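Local structure of penicillin-binding protein 2B (Streptococcus pneumoniae, 2WAD) at residues S81-S85 and L181-G185; L116-Y120 and P161-Y167; S394-E398 and K573-S577; V437-E441 and Q586-V591. The protein probably acts as a peptidoglycan transpeptidase that cross-links peptides of neighbouring glycan strands during elongation of the cell wall, and binds penicillin. All blocks are in the same frame, centred on the assembly; numbering follows the deposited sequence.

Interaction 1: residues S81-S85 and L181-G185; sequences SFTRS and LNAVG
F82 and L181 bring the end of strand 72-83 against the C-terminal part of helix 169-182, with their CA atoms 6.7 Å apart. The chains approach again at R84 and V184, whose CA atoms lie 6.4 Å from each other. Here the backbone of 181-185 curls back, V184 N bonding to L181 O, and the carbonyls of N182 and V184 both face R84. The F82 ring is carried toward L181 because its CG stands anti to the backbone N (chi1 -179°). One face of the ring takes the L181 CD2 methyl in a CH-pi contact, with CD2 3.6 Å from the ring centroid of F82, while V184 CG2 comes in at the ring edge. The other V184 methyl, CG1, packs 4.0 Å from R84 CB. Beyond CB the R84 chain runs extended from CG to NE, and its NH1 reaches two acceptors. The bond from R84 NH1 to V184 O measures 3.1 Å, with an N-H...O angle of 145°. N182 O lies in the guanidinium plane and receives a weak, bent bond from R84 NH1. The N182 side chain runs alongside R84 in the same direction. Around this corner, backbone bonds tie S81 to S216 of strand 215-225 and F82 to G190 of strand 189-191, while F82, R84 and N182 rest on L93, and L181 on I96, of helix 90-100.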
loop_
_atom_site.group_PDB
_atom_site.type_symbol
_atom_site.label_atom_id
_atom_site.label_comp_id
_atom_site.label_asym_id
_atom_site.label_seq_id
_atom_site.Cartn_x
_atom_site.Cartn_y
_atom_site.Cartn_z
ATOM N N SER A 81 23.571 -22.084 15.257
ATOM C CA SER A 81 22.583 -21.712 16.271
ATOM C C SER A 81 23.211 -21.825 17.651
ATOM O O SER A 81 24.049 -22.705 17.868
ATOM C CB SER A 81 21.372 -22.644 16.231
ATOM O OG SER A 81 20.430 -22.215 15.273
ATOM N N PHE A 82 22.796 -20.945 18.565
ATOM C CA PHE A 82 23.214 -21.024 19.964
ATOM C C PHE A 82 22.018 -21.097 20.896
ATOM O O PHE A 82 21.140 -20.244 20.857
ATOM C CB PHE A 82 24.076 -19.828 20.351
ATOM C CG PHE A 82 24.568 -19.869 21.774
ATOM C CD1 PHE A 82 25.348 -20.923 22.222
ATOM C CD2 PHE A 82 24.259 -18.844 22.662
ATOM C CE1 PHE A 82 25.817 -20.957 23.522
ATOM C CE2 PHE A 82 24.724 -18.876 23.974
ATOM C CZ PHE A 82 25.503 -19.935 24.402
ATOM N N THR A 83 21.990 -22.126 21.729
ATOM C CA THR A 83 20.947 -22.285 22.730
ATOM C C THR A 83 21.586 -22.006 24.080
ATOM O O THR A 83 22.546 -22.670 24.445
ATOM C CB THR A 83 20.412 -23.715 22.688
ATOM O OG1 THR A 83 19.548 -23.812 21.553
ATOM C CG2 THR A 83 19.633 -24.067 23.957
ATOM N N ARG A 84 21.089 -20.995 24.788
ATOM C CA ARG A 84 21.761 -20.557 26.006
ATOM C C ARG A 84 21.188 -21.193 27.264
ATOM O O ARG A 84 19.992 -21.463 27.340
ATOM C CB ARG A 84 21.743 -19.037 26.127
ATOM C CG ARG A 84 22.619 -18.515 27.256
ATOM C CD ARG A 84 22.320 -17.041 27.445
ATOM N NE ARG A 84 23.064 -16.392 28.528
ATOM C CZ ARG A 84 23.324 -15.090 28.500
ATOM N NH1 ARG A 84 22.922 -14.372 27.462
ATOM N NH2 ARG A 84 23.971 -14.501 29.487
ATOM N N SER A 85 22.058 -21.429 28.237
ATOM C CA SER A 85 21.675 -21.980 29.527
ATOM C C SER A 85 21.715 -20.879 30.580
ATOM O O SER A 85 22.570 -19.995 30.525
ATOM C CB SER A 85 22.656 -23.087 29.913
ATOM O OG SER A 85 22.544 -23.441 31.282
ATOM N N LEU A 181 26.383 -14.380 21.258
ATOM C CA LEU A 181 25.956 -15.372 22.251
ATOM C C LEU A 181 25.225 -14.724 23.429
ATOM O O LEU A 181 24.152 -15.185 23.838
ATOM C CB LEU A 181 27.129 -16.230 22.744
ATOM C CG LEU A 181 28.004 -16.908 21.683
ATOM C CD1 LEU A 181 29.280 -17.387 22.305
ATOM C CD2 LEU A 181 27.286 -18.041 20.964
ATOM N N ASN A 182 25.812 -13.658 23.966
ATOM C CA ASN A 182 25.217 -12.904 25.070
ATOM C C ASN A 182 23.806 -12.394 24.791
ATOM O O ASN A 182 22.992 -12.295 25.703
ATOM C CB ASN A 182 26.101 -11.721 25.459
ATOM C CG ASN A 182 25.996 -11.384 26.923
ATOM O OD1 ASN A 182 25.886 -12.272 27.770
ATOM N ND2 ASN A 182 26.054 -10.098 27.239
ATOM N N ALA A 183 23.521 -12.078 23.531
ATOM C CA ALA A 183 22.234 -11.523 23.149
ATOM C C ALA A 183 21.070 -12.510 23.253
ATOM O O ALA A 183 19.912 -12.117 23.156
ATOM C CB ALA A 183 22.327 -10.973 21.731
ATOM N N VAL A 184 21.366 -13.791 23.440
ATOM C CA VAL A 184 20.342 -14.838 23.407
ATOM C C VAL A 184 19.736 -15.018 24.797
ATOM O O VAL A 184 20.472 -15.116 25.772
ATOM C CB VAL A 184 20.982 -16.173 22.962
ATOM C CG1 VAL A 184 19.966 -17.320 22.969
ATOM C CG2 VAL A 184 21.628 -16.002 21.592
ATOM N N GLY A 185 18.408 -15.032 24.910
ATOM C CA GLY A 185 17.795 -15.205 26.231
ATOM C C GLY A 185 18.064 -16.567 26.859
ATOM O O GLY A 185 18.440 -17.507 26.162
#

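Interaction 2: residues L116-Y120 and P161-Y167; sequences LADYY and PTSQLNY. Unlike the reference sequence in segment 161-167: P161 (reference Gln).
Y119 and Y167 form the aromatic part of the contact, an offset edge-to-face pair in which the edge of Y119 is turned to the face of Y167. Their centroids are 5.6 Å apart and the planes stand at 85°. The hydroxyl end of Y167 pushes in between two helix side chains: its OH lies in the plane of the Y119 ring, 3.6 Å from Y119 CD2, and also meets the edge of Y120, with Y167 OH 3.9 Å from Y120 CD1. A CH-pi contact covers one face of Y120, where L165 CD2 sits 4.1 Å from the ring centroid of Y120, close to the ring normal. Y120 CG is anti to the backbone N (chi1 175°), which brings the ring across to L165. The remaining touches are apolar packing. The L116 and Y167 side chains pass each other in opposite directions, L116 CD2 3.8 Å from Y167 CD2. P161, a proline where the reference sequence has glutamine, sets its CG 4.1 Å from A117 CB and its CB near Y120. Polar groups are served by other partners: Y119 OH bonds to E174, and S163 OG makes a weak bond to E113 O. The result is a connector between helices 150-159 and 169-182 laid over helix 113-121, within the helical insertion that separates strands 72-83 and 189-191 in the N-terminal dimerisation region of this penicillin-binding protein.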
loop_
_atom_site.group_PDB
_atom_site.type_symbol
_atom_site.label_atom_id
_atom_site.label_comp_id
_atom_site.label_asym_id
_atom_site.label_seq_id
_atom_site.Cartn_x
_atom_site.Cartn_y
_atom_site.Cartn_z
ATOM N N LEU A 116 31.189 -3.393 23.763
ATOM C CA LEU A 116 32.563 -3.314 24.259
ATOM C C LEU A 116 32.650 -3.268 25.791
ATOM O O LEU A 116 33.608 -3.753 26.383
ATOM C CB LEU A 116 33.297 -2.131 23.626
ATOM C CG LEU A 116 33.740 -2.285 22.168
ATOM C CD1 LEU A 116 33.865 -0.920 21.490
ATOM C CD2 LEU A 116 35.066 -3.038 22.123
ATOM N N ALA A 117 31.642 -2.694 26.436
ATOM C CA ALA A 117 31.630 -2.590 27.893
ATOM C C ALA A 117 31.205 -3.916 28.519
ATOM O O ALA A 117 31.712 -4.312 29.571
ATOM C CB ALA A 117 30.711 -1.469 28.334
ATOM N N ASP A 118 30.275 -4.588 27.847
ATOM C CA ASP A 118 29.843 -5.932 28.205
ATOM C C ASP A 118 30.995 -6.927 28.213
ATOM O O ASP A 118 31.249 -7.577 29.231
ATOM C CB ASP A 118 28.744 -6.400 27.258
ATOM C CG ASP A 118 27.377 -5.887 27.660
ATOM O OD1 ASP A 118 27.245 -5.309 28.757
ATOM O OD2 ASP A 118 26.428 -6.084 26.881
ATOM N N TYR A 119 31.697 -7.033 27.086
ATOM C CA TYR A 119 32.867 -7.907 26.983
ATOM C C TYR A 119 33.899 -7.581 28.052
ATOM O O TYR A 119 34.486 -8.469 28.673
ATOM C CB TYR A 119 33.506 -7.773 25.599
ATOM C CG TYR A 119 34.743 -8.620 25.428
ATOM C CD1 TYR A 119 34.646 -9.953 25.053
ATOM C CD2 TYR A 119 36.009 -8.092 25.638
ATOM C CE1 TYR A 119 35.774 -10.738 24.895
ATOM C CE2 TYR A 119 37.141 -8.864 25.467
ATOM C CZ TYR A 119 37.014 -10.186 25.101
ATOM O OH TYR A 119 38.127 -10.976 24.936
ATOM N N TYR A 120 34.121 -6.292 28.272
ATOM C CA TYR A 120 35.144 -5.846 29.216
ATOM C C TYR A 120 34.800 -6.249 30.651
ATOM O O TYR A 120 35.674 -6.653 31.425
ATOM C CB TYR A 120 35.330 -4.328 29.096
ATOM C CG TYR A 120 36.273 -3.744 30.120
ATOM C CD1 TYR A 120 37.636 -3.998 30.061
ATOM C CD2 TYR A 120 35.797 -2.939 31.152
ATOM C CE1 TYR A 120 38.503 -3.477 31.002
ATOM C CE2 TYR A 120 36.661 -2.413 32.106
ATOM C CZ TYR A 120 38.004 -2.683 32.019
ATOM O OH TYR A 120 38.855 -2.161 32.961
ATOM N N PRO A 161 32.981 2.847 32.110
ATOM C CA PRO A 161 34.229 2.527 31.428
ATOM C C PRO A 161 34.381 3.267 30.107
ATOM O O PRO A 161 33.447 3.328 29.303
ATOM C CB PRO A 161 34.119 1.017 31.184
ATOM C CG PRO A 161 32.640 0.707 31.234
ATOM C CD PRO A 161 31.897 1.951 31.676
ATOM N N THR A 162 35.566 3.828 29.901
ATOM C CA THR A 162 35.884 4.547 28.674
ATOM C C THR A 162 36.021 3.585 27.497
ATOM O O THR A 162 37.047 2.921 27.368
ATOM C CB THR A 162 37.218 5.284 28.842
ATOM O OG1 THR A 162 38.035 4.546 29.765
ATOM C CG2 THR A 162 36.992 6.694 29.386
ATOM N N SER A 163 35.003 3.525 26.642
ATOM C CA SER A 163 34.986 2.618 25.492
ATOM C C SER A 163 36.071 2.846 24.433
ATOM O O SER A 163 35.971 2.330 23.320
ATOM C CB SER A 163 33.605 2.613 24.838
ATOM O OG SER A 163 32.685 1.877 25.622
ATOM N N GLN A 164 37.096 3.619 24.784
ATOM C CA GLN A 164 38.340 3.676 24.020
ATOM C C GLN A 164 39.410 2.782 24.649
ATOM O O GLN A 164 40.461 3.249 25.095
ATOM C CB GLN A 164 38.829 5.116 23.882
ATOM C CG GLN A 164 38.017 5.920 22.873
ATOM C CD GLN A 164 36.565 6.094 23.289
ATOM O OE1 GLN A 164 36.245 6.070 24.478
ATOM N NE2 GLN A 164 35.676 6.272 22.308
ATOM N N LEU A 165 39.100 1.489 24.686
ATOM C CA LEU A 165 40.015 0.437 25.128
ATOM C C LEU A 165 40.821 -0.015 23.911
ATOM O O LEU A 165 40.510 0.366 22.784
ATOM C CB LEU A 165 39.210 -0.748 25.688
ATOM C CG LEU A 165 37.980 -0.496 26.578
ATOM C CD1 LEU A 165 36.765 -1.318 26.178
ATOM C CD2 LEU A 165 38.278 -0.713 28.049
ATOM N N ASN A 166 41.844 -0.836 24.117
ATOM C CA ASN A 166 42.683 -1.256 22.997
ATOM C C ASN A 166 42.634 -2.748 22.643
ATOM O O ASN A 166 43.179 -3.583 23.362
ATOM C CB ASN A 166 44.121 -0.794 23.217
ATOM C CG ASN A 166 45.030 -1.200 22.085
ATOM O OD1 ASN A 166 44.689 -1.041 20.912
ATOM N ND2 ASN A 166 46.188 -1.748 22.430
ATOM N N TYR A 167 41.987 -3.074 21.527
ATOM C CA TYR A 167 41.728 -4.466 21.152
ATOM C C TYR A 167 42.322 -4.816 19.786
ATOM O O TYR A 167 41.945 -4.222 18.776
ATOM C CB TYR A 167 40.213 -4.757 21.172
ATOM C CG TYR A 167 39.641 -4.900 22.568
ATOM C CD1 TYR A 167 40.194 -5.793 23.477
ATOM C CD2 TYR A 167 38.553 -4.140 22.981
ATOM C CE1 TYR A 167 39.686 -5.924 24.755
ATOM C CE2 TYR A 167 38.037 -4.260 24.268
ATOM C CZ TYR A 167 38.612 -5.151 25.148
ATOM O OH TYR A 167 38.110 -5.293 26.419
#

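Interaction 3: residues S394-E398 and K573-S577; sequences SSGWE and KVNIS
I576 touches S394, W397 and E398 of helix 389-398, and its methyls carry the tight side of the contact. CG2 stands 4.0 Å from E398 CG and reaches the edge of the indole, 4.2 Å from I576 CG2 to W397 CE3. With chi1 at 55°, I576 CG1 lies between the backbone N and the carbonyl carbon, and the chain then runs straight on until CD1 lies 3.9 Å from S394 OG. Close by, N575 O approaches E398 CG at 3.4 Å. The other side, at N575, is looser and open to solvent. N575 centres an inverse gamma turn, closed by a weak bond from I576 N to V574 O; besides its backbone, its side chain adds CB, 3.6 Å from E398 OE1. Polar side-chain ends are held by third parties: E398 OE2 by T481, S394 OG by A390 O and Y485 OH, and W397 NE1 by G404 O. The backbone N of N575 bonds to E484 OE2. Apolar methyls and the E398 stem, with the N575 backbone beside them, thus make the contact, while the closeness of E398 OE1 to E484 OE1 could favour protonation of one of the two carboxylates, or a proton shared between them.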
loop_
_atom_site.group_PDB
_atom_site.type_symbol
_atom_site.label_atom_id
_atom_site.label_comp_id
_atom_site.label_asym_id
_atom_site.label_seq_id
_atom_site.Cartn_x
_atom_site.Cartn_y
_atom_site.Cartn_z
ATOM N N SER A 394 -24.287 15.875 -8.014
ATOM C CA SER A 394 -24.832 15.242 -6.816
ATOM C C SER A 394 -24.940 16.279 -5.676
ATOM O O SER A 394 -25.936 16.347 -4.961
ATOM C CB SER A 394 -23.950 14.079 -6.369
ATOM O OG SER A 394 -23.882 13.053 -7.345
ATOM N N SER A 395 -23.900 17.079 -5.507
ATOM C CA SER A 395 -23.883 18.104 -4.480
ATOM C C SER A 395 -25.009 19.116 -4.688
ATOM O O SER A 395 -25.552 19.625 -3.717
ATOM C CB SER A 395 -22.520 18.787 -4.442
ATOM O OG SER A 395 -22.306 19.414 -3.189
ATOM N N GLY A 396 -25.339 19.397 -5.950
ATOM C CA GLY A 396 -26.481 20.217 -6.319
ATOM C C GLY A 396 -27.811 19.645 -5.845
ATOM O O GLY A 396 -28.652 20.378 -5.339
ATOM N N TRP A 397 -28.023 18.344 -6.022
ATOM C CA TRP A 397 -29.217 17.696 -5.498
ATOM C C TRP A 397 -29.259 17.717 -3.959
ATOM O O TRP A 397 -30.303 18.038 -3.402
ATOM C CB TRP A 397 -29.327 16.252 -6.006
ATOM C CG TRP A 397 -29.692 16.151 -7.462
ATOM C CD1 TRP A 397 -30.624 16.904 -8.121
ATOM C CD2 TRP A 397 -29.150 15.252 -8.429
ATOM N NE1 TRP A 397 -30.698 16.530 -9.429
ATOM C CE2 TRP A 397 -29.797 15.524 -9.652
ATOM C CE3 TRP A 397 -28.178 14.240 -8.385
ATOM C CZ2 TRP A 397 -29.496 14.833 -10.828
ATOM C CZ3 TRP A 397 -27.873 13.556 -9.553
ATOM C CH2 TRP A 397 -28.532 13.858 -10.762
ATOM N N GLU A 398 -28.145 17.393 -3.292
ATOM C CA GLU A 398 -28.088 17.328 -1.827
ATOM C C GLU A 398 -28.407 18.641 -1.131
ATOM O O GLU A 398 -29.077 18.648 -0.097
ATOM C CB GLU A 398 -26.762 16.783 -1.283
ATOM C CG GLU A 398 -26.428 15.412 -1.802
ATOM C CD GLU A 398 -25.057 14.954 -1.377
ATOM O OE1 GLU A 398 -24.844 13.725 -1.320
ATOM O OE2 GLU A 398 -24.185 15.812 -1.124
ATOM N N LYS A 573 -23.290 5.542 2.050
ATOM C CA LYS A 573 -24.194 5.555 0.905
ATOM C C LYS A 573 -24.331 7.003 0.498
ATOM O O LYS A 573 -24.713 7.798 1.338
ATOM C CB LYS A 573 -25.584 5.046 1.286
ATOM C CG LYS A 573 -26.435 4.712 0.079
ATOM C CD LYS A 573 -27.880 4.388 0.444
ATOM C CE LYS A 573 -28.655 3.911 -0.772
ATOM N NZ LYS A 573 -28.471 4.878 -1.882
ATOM N N VAL A 574 -24.040 7.337 -0.762
ATOM C CA VAL A 574 -24.202 8.702 -1.257
ATOM C C VAL A 574 -25.649 9.173 -1.065
ATOM O O VAL A 574 -26.595 8.457 -1.394
ATOM C CB VAL A 574 -23.794 8.837 -2.764
ATOM C CG1 VAL A 574 -23.991 10.302 -3.262
ATOM C CG2 VAL A 574 -22.327 8.334 -2.990
ATOM N N ASN A 575 -25.808 10.403 -0.579
ATOM C CA ASN A 575 -27.103 10.947 -0.149
ATOM C C ASN A 575 -27.947 11.541 -1.276
ATOM O O ASN A 575 -28.383 12.706 -1.214
ATOM C CB ASN A 575 -26.917 11.976 0.981
ATOM C CG ASN A 575 -28.245 12.367 1.620
ATOM O OD1 ASN A 575 -29.169 11.557 1.655
ATOM N ND2 ASN A 575 -28.361 13.606 2.085
ATOM N N ILE A 576 -28.174 10.756 -2.322
ATOM C CA ILE A 576 -29.047 11.234 -3.389
ATOM C C ILE A 576 -30.063 10.141 -3.646
ATOM O O ILE A 576 -29.784 8.978 -3.385
ATOM C CB ILE A 576 -28.298 11.504 -4.706
ATOM C CG1 ILE A 576 -27.520 10.252 -5.170
ATOM C CG2 ILE A 576 -27.423 12.717 -4.552
ATOM C CD1 ILE A 576 -26.714 10.475 -6.457
ATOM N N SER A 577 -31.224 10.505 -4.179
ATOM C CA SER A 577 -32.308 9.545 -4.376
ATOM C C SER A 577 -31.933 8.519 -5.447
ATOM O O SER A 577 -31.002 8.715 -6.233
ATOM C CB SER A 577 -33.581 10.277 -4.803
ATOM O OG SER A 577 -33.366 10.889 -6.064
#

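Interaction 4: residues V437-E441 and Q586-V591; sequences VEALE and QGFYQV. Unlike the reference sequence in segment 437-441: E438 (reference Gln).
Q586 begins the contact from the side, its CG 3.9 Å from V437 CG1, midway along helix 578-593, which already meets helix 436-442 at I583 and L584. The axes of 437-441 and 586-591 come within 7.7 Å and cross at -38°. Such closeness is possible at G587, which has no side chain: its CA lies 3.7 Å from V437 O, backbone on backbone, and against L440 CB. F588 starts out away from the other helix, but its ring comes back so that L440 CD2 meets the edge, 4.3 Å from F588 CE1. This places the pair in the helical part of the transpeptidase fold, close to the probable catalytic centre. The L440 side chain is about 8 Å from that of S386, probably the acyl-ester serine, and F588 also touches K615 of strand 613-616, which probably belongs to a K(T/S)G-type motif. L440 and F588 both contact A390 of helix 389-398. The Q590 side chain crosses that of V437 at about a right angle, its CD 3.6 Å from V437 CG1. The E441 side chain, fully extended with CG anti to the backbone N (chi1 179°), passes over the backbone of Q590, E441 CG standing 3.5 Å from Q590 O. Its carboxylate is turned nearly perpendicular to the Q590 amide, and OE2 bonds to T599. V591 closes the sequence by pressing CG2 to within 3.5 Å of L440 O, with T600 and F604 packed on the same side chain.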
loop_
_atom_site.group_PDB
_atom_site.type_symbol
_atom_site.label_atom_id
_atom_site.label_comp_id
_atom_site.label_asym_id
_atom_site.label_seq_id
_atom_site.Cartn_x
_atom_site.Cartn_y
_atom_site.Cartn_z
ATOM N N VAL A 437 -28.463 15.252 -17.704
ATOM C CA VAL A 437 -27.979 14.149 -18.540
ATOM C C VAL A 437 -27.067 14.687 -19.647
ATOM O O VAL A 437 -25.997 14.136 -19.876
ATOM C CB VAL A 437 -29.159 13.389 -19.167
ATOM C CG1 VAL A 437 -28.676 12.312 -20.154
ATOM C CG2 VAL A 437 -30.087 12.782 -18.094
ATOM N N GLU A 438 -27.479 15.793 -20.278
ATOM C CA GLU A 438 -26.793 16.384 -21.418
ATOM C C GLU A 438 -25.559 17.138 -20.968
ATOM O O GLU A 438 -24.540 17.142 -21.673
ATOM C CB GLU A 438 -27.718 17.355 -22.191
ATOM C CG GLU A 438 -28.784 16.686 -23.101
ATOM C CD GLU A 438 -29.955 17.637 -23.430
ATOM O OE1 GLU A 438 -29.929 18.807 -22.996
ATOM O OE2 GLU A 438 -30.913 17.227 -24.111
ATOM N N ALA A 439 -25.668 17.791 -19.808
ATOM C CA ALA A 439 -24.492 18.332 -19.146
ATOM C C ALA A 439 -23.370 17.309 -19.000
ATOM O O ALA A 439 -22.201 17.614 -19.208
ATOM C CB ALA A 439 -24.840 18.945 -17.783
ATOM N N LEU A 440 -23.716 16.092 -18.627
ATOM C CA LEU A 440 -22.700 15.041 -18.537
ATOM C C LEU A 440 -22.242 14.601 -19.932
ATOM O O LEU A 440 -21.032 14.473 -20.187
ATOM C CB LEU A 440 -23.218 13.870 -17.695
ATOM C CG LEU A 440 -23.314 14.135 -16.180
ATOM C CD1 LEU A 440 -24.055 13.051 -15.424
ATOM C CD2 LEU A 440 -21.948 14.310 -15.539
ATOM N N GLU A 441 -23.210 14.418 -20.834
ATOM C CA GLU A 441 -22.920 13.981 -22.213
ATOM C C GLU A 441 -21.937 14.900 -22.938
ATOM O O GLU A 441 -21.001 14.407 -23.589
ATOM C CB GLU A 441 -24.193 13.801 -23.043
ATOM C CG GLU A 441 -23.949 13.370 -24.487
ATOM C CD GLU A 441 -25.246 13.167 -25.285
ATOM O OE1 GLU A 441 -26.348 13.324 -24.715
ATOM O OE2 GLU A 441 -25.166 12.842 -26.492
ATOM N N GLN A 586 -27.743 7.616 -16.822
ATOM C CA GLN A 586 -28.168 7.947 -18.188
ATOM C C GLN A 586 -27.152 8.905 -18.813
ATOM O O GLN A 586 -26.828 8.783 -19.991
ATOM C CB GLN A 586 -29.591 8.543 -18.209
ATOM C CG GLN A 586 -30.202 8.820 -19.586
ATOM C CD GLN A 586 -30.474 7.561 -20.422
ATOM O OE1 GLN A 586 -30.704 6.478 -19.885
ATOM N NE2 GLN A 586 -30.455 7.705 -21.743
ATOM N N GLY A 587 -26.625 9.841 -18.031
ATOM C CA GLY A 587 -25.579 10.712 -18.547
ATOM C C GLY A 587 -24.318 9.970 -18.964
ATOM O O GLY A 587 -23.781 10.201 -20.045
ATOM N N PHE A 588 -23.822 9.086 -18.103
ATOM C CA PHE A 588 -22.631 8.282 -18.425
ATOM C C PHE A 588 -22.897 7.362 -19.617
ATOM O O PHE A 588 -21.986 6.985 -20.362
ATOM C CB PHE A 588 -22.143 7.447 -17.226
ATOM C CG PHE A 588 -21.280 8.203 -16.247
ATOM C CD1 PHE A 588 -21.524 9.538 -15.952
ATOM C CD2 PHE A 588 -20.212 7.577 -15.612
ATOM C CE1 PHE A 588 -20.741 10.243 -15.031
ATOM C CE2 PHE A 588 -19.406 8.287 -14.700
ATOM C CZ PHE A 588 -19.685 9.620 -14.420
ATOM N N TYR A 589 -24.150 6.973 -19.790
ATOM C CA TYR A 589 -24.477 6.081 -20.896
ATOM C C TYR A 589 -24.468 6.835 -22.226
ATOM O O TYR A 589 -23.954 6.334 -23.219
ATOM C CB TYR A 589 -25.838 5.410 -20.687
ATOM C CG TYR A 589 -26.264 4.565 -21.880
ATOM C CD1 TYR A 589 -25.849 3.238 -22.015
ATOM C CD2 TYR A 589 -27.064 5.106 -22.885
ATOM C CE1 TYR A 589 -26.221 2.480 -23.101
ATOM C CE2 TYR A 589 -27.450 4.348 -23.976
ATOM C CZ TYR A 589 -27.028 3.034 -24.065
ATOM O OH TYR A 589 -27.386 2.251 -25.128
ATOM N N GLN A 590 -25.018 8.048 -22.228
ATOM C CA GLN A 590 -25.038 8.915 -23.401
ATOM C C GLN A 590 -23.668 9.506 -23.770
ATOM O O GLN A 590 -23.441 9.883 -24.916
ATOM C CB GLN A 590 -26.111 10.009 -23.222
ATOM C CG GLN A 590 -27.574 9.466 -23.223
ATOM C CD GLN A 590 -28.672 10.541 -23.286
ATOM O OE1 GLN A 590 -28.443 11.699 -23.659
ATOM N NE2 GLN A 590 -29.879 10.154 -22.890
ATOM N N VAL A 591 -22.760 9.613 -22.807
ATOM C CA VAL A 591 -21.393 10.035 -23.079
ATOM C C VAL A 591 -20.801 9.071 -24.110
ATOM O O VAL A 591 -19.988 9.472 -24.950
ATOM C CB VAL A 591 -20.522 9.942 -21.792
ATOM C CG1 VAL A 591 -19.033 9.915 -22.124
ATOM C CG2 VAL A 591 -20.840 11.090 -20.836
#

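The contacts fall into two distant pairs. Interactions 1 and 2 share the N-terminal region, with centres 21 Å apart; the segments of interaction 2 come between those of interaction 1 in sequence, and the two meet where N182 ND2 lies 4.0 Å from D118 OD2. Interactions 3 and 4, in the transpeptidase domain, have segments that alternate along the chain and centres about 17 Å apart. Helix 578-593 follows 573-577 and carries 586-591; helix 389-398 supplies 394-398 and also touches L440 and F588. Interaction 4 lies nearest S386, the probable active-site serine, about 8 Å from the L440 side chain. The centres of interactions 1 and 4 are about 71 Å apart, on opposite sides of the chain's centre.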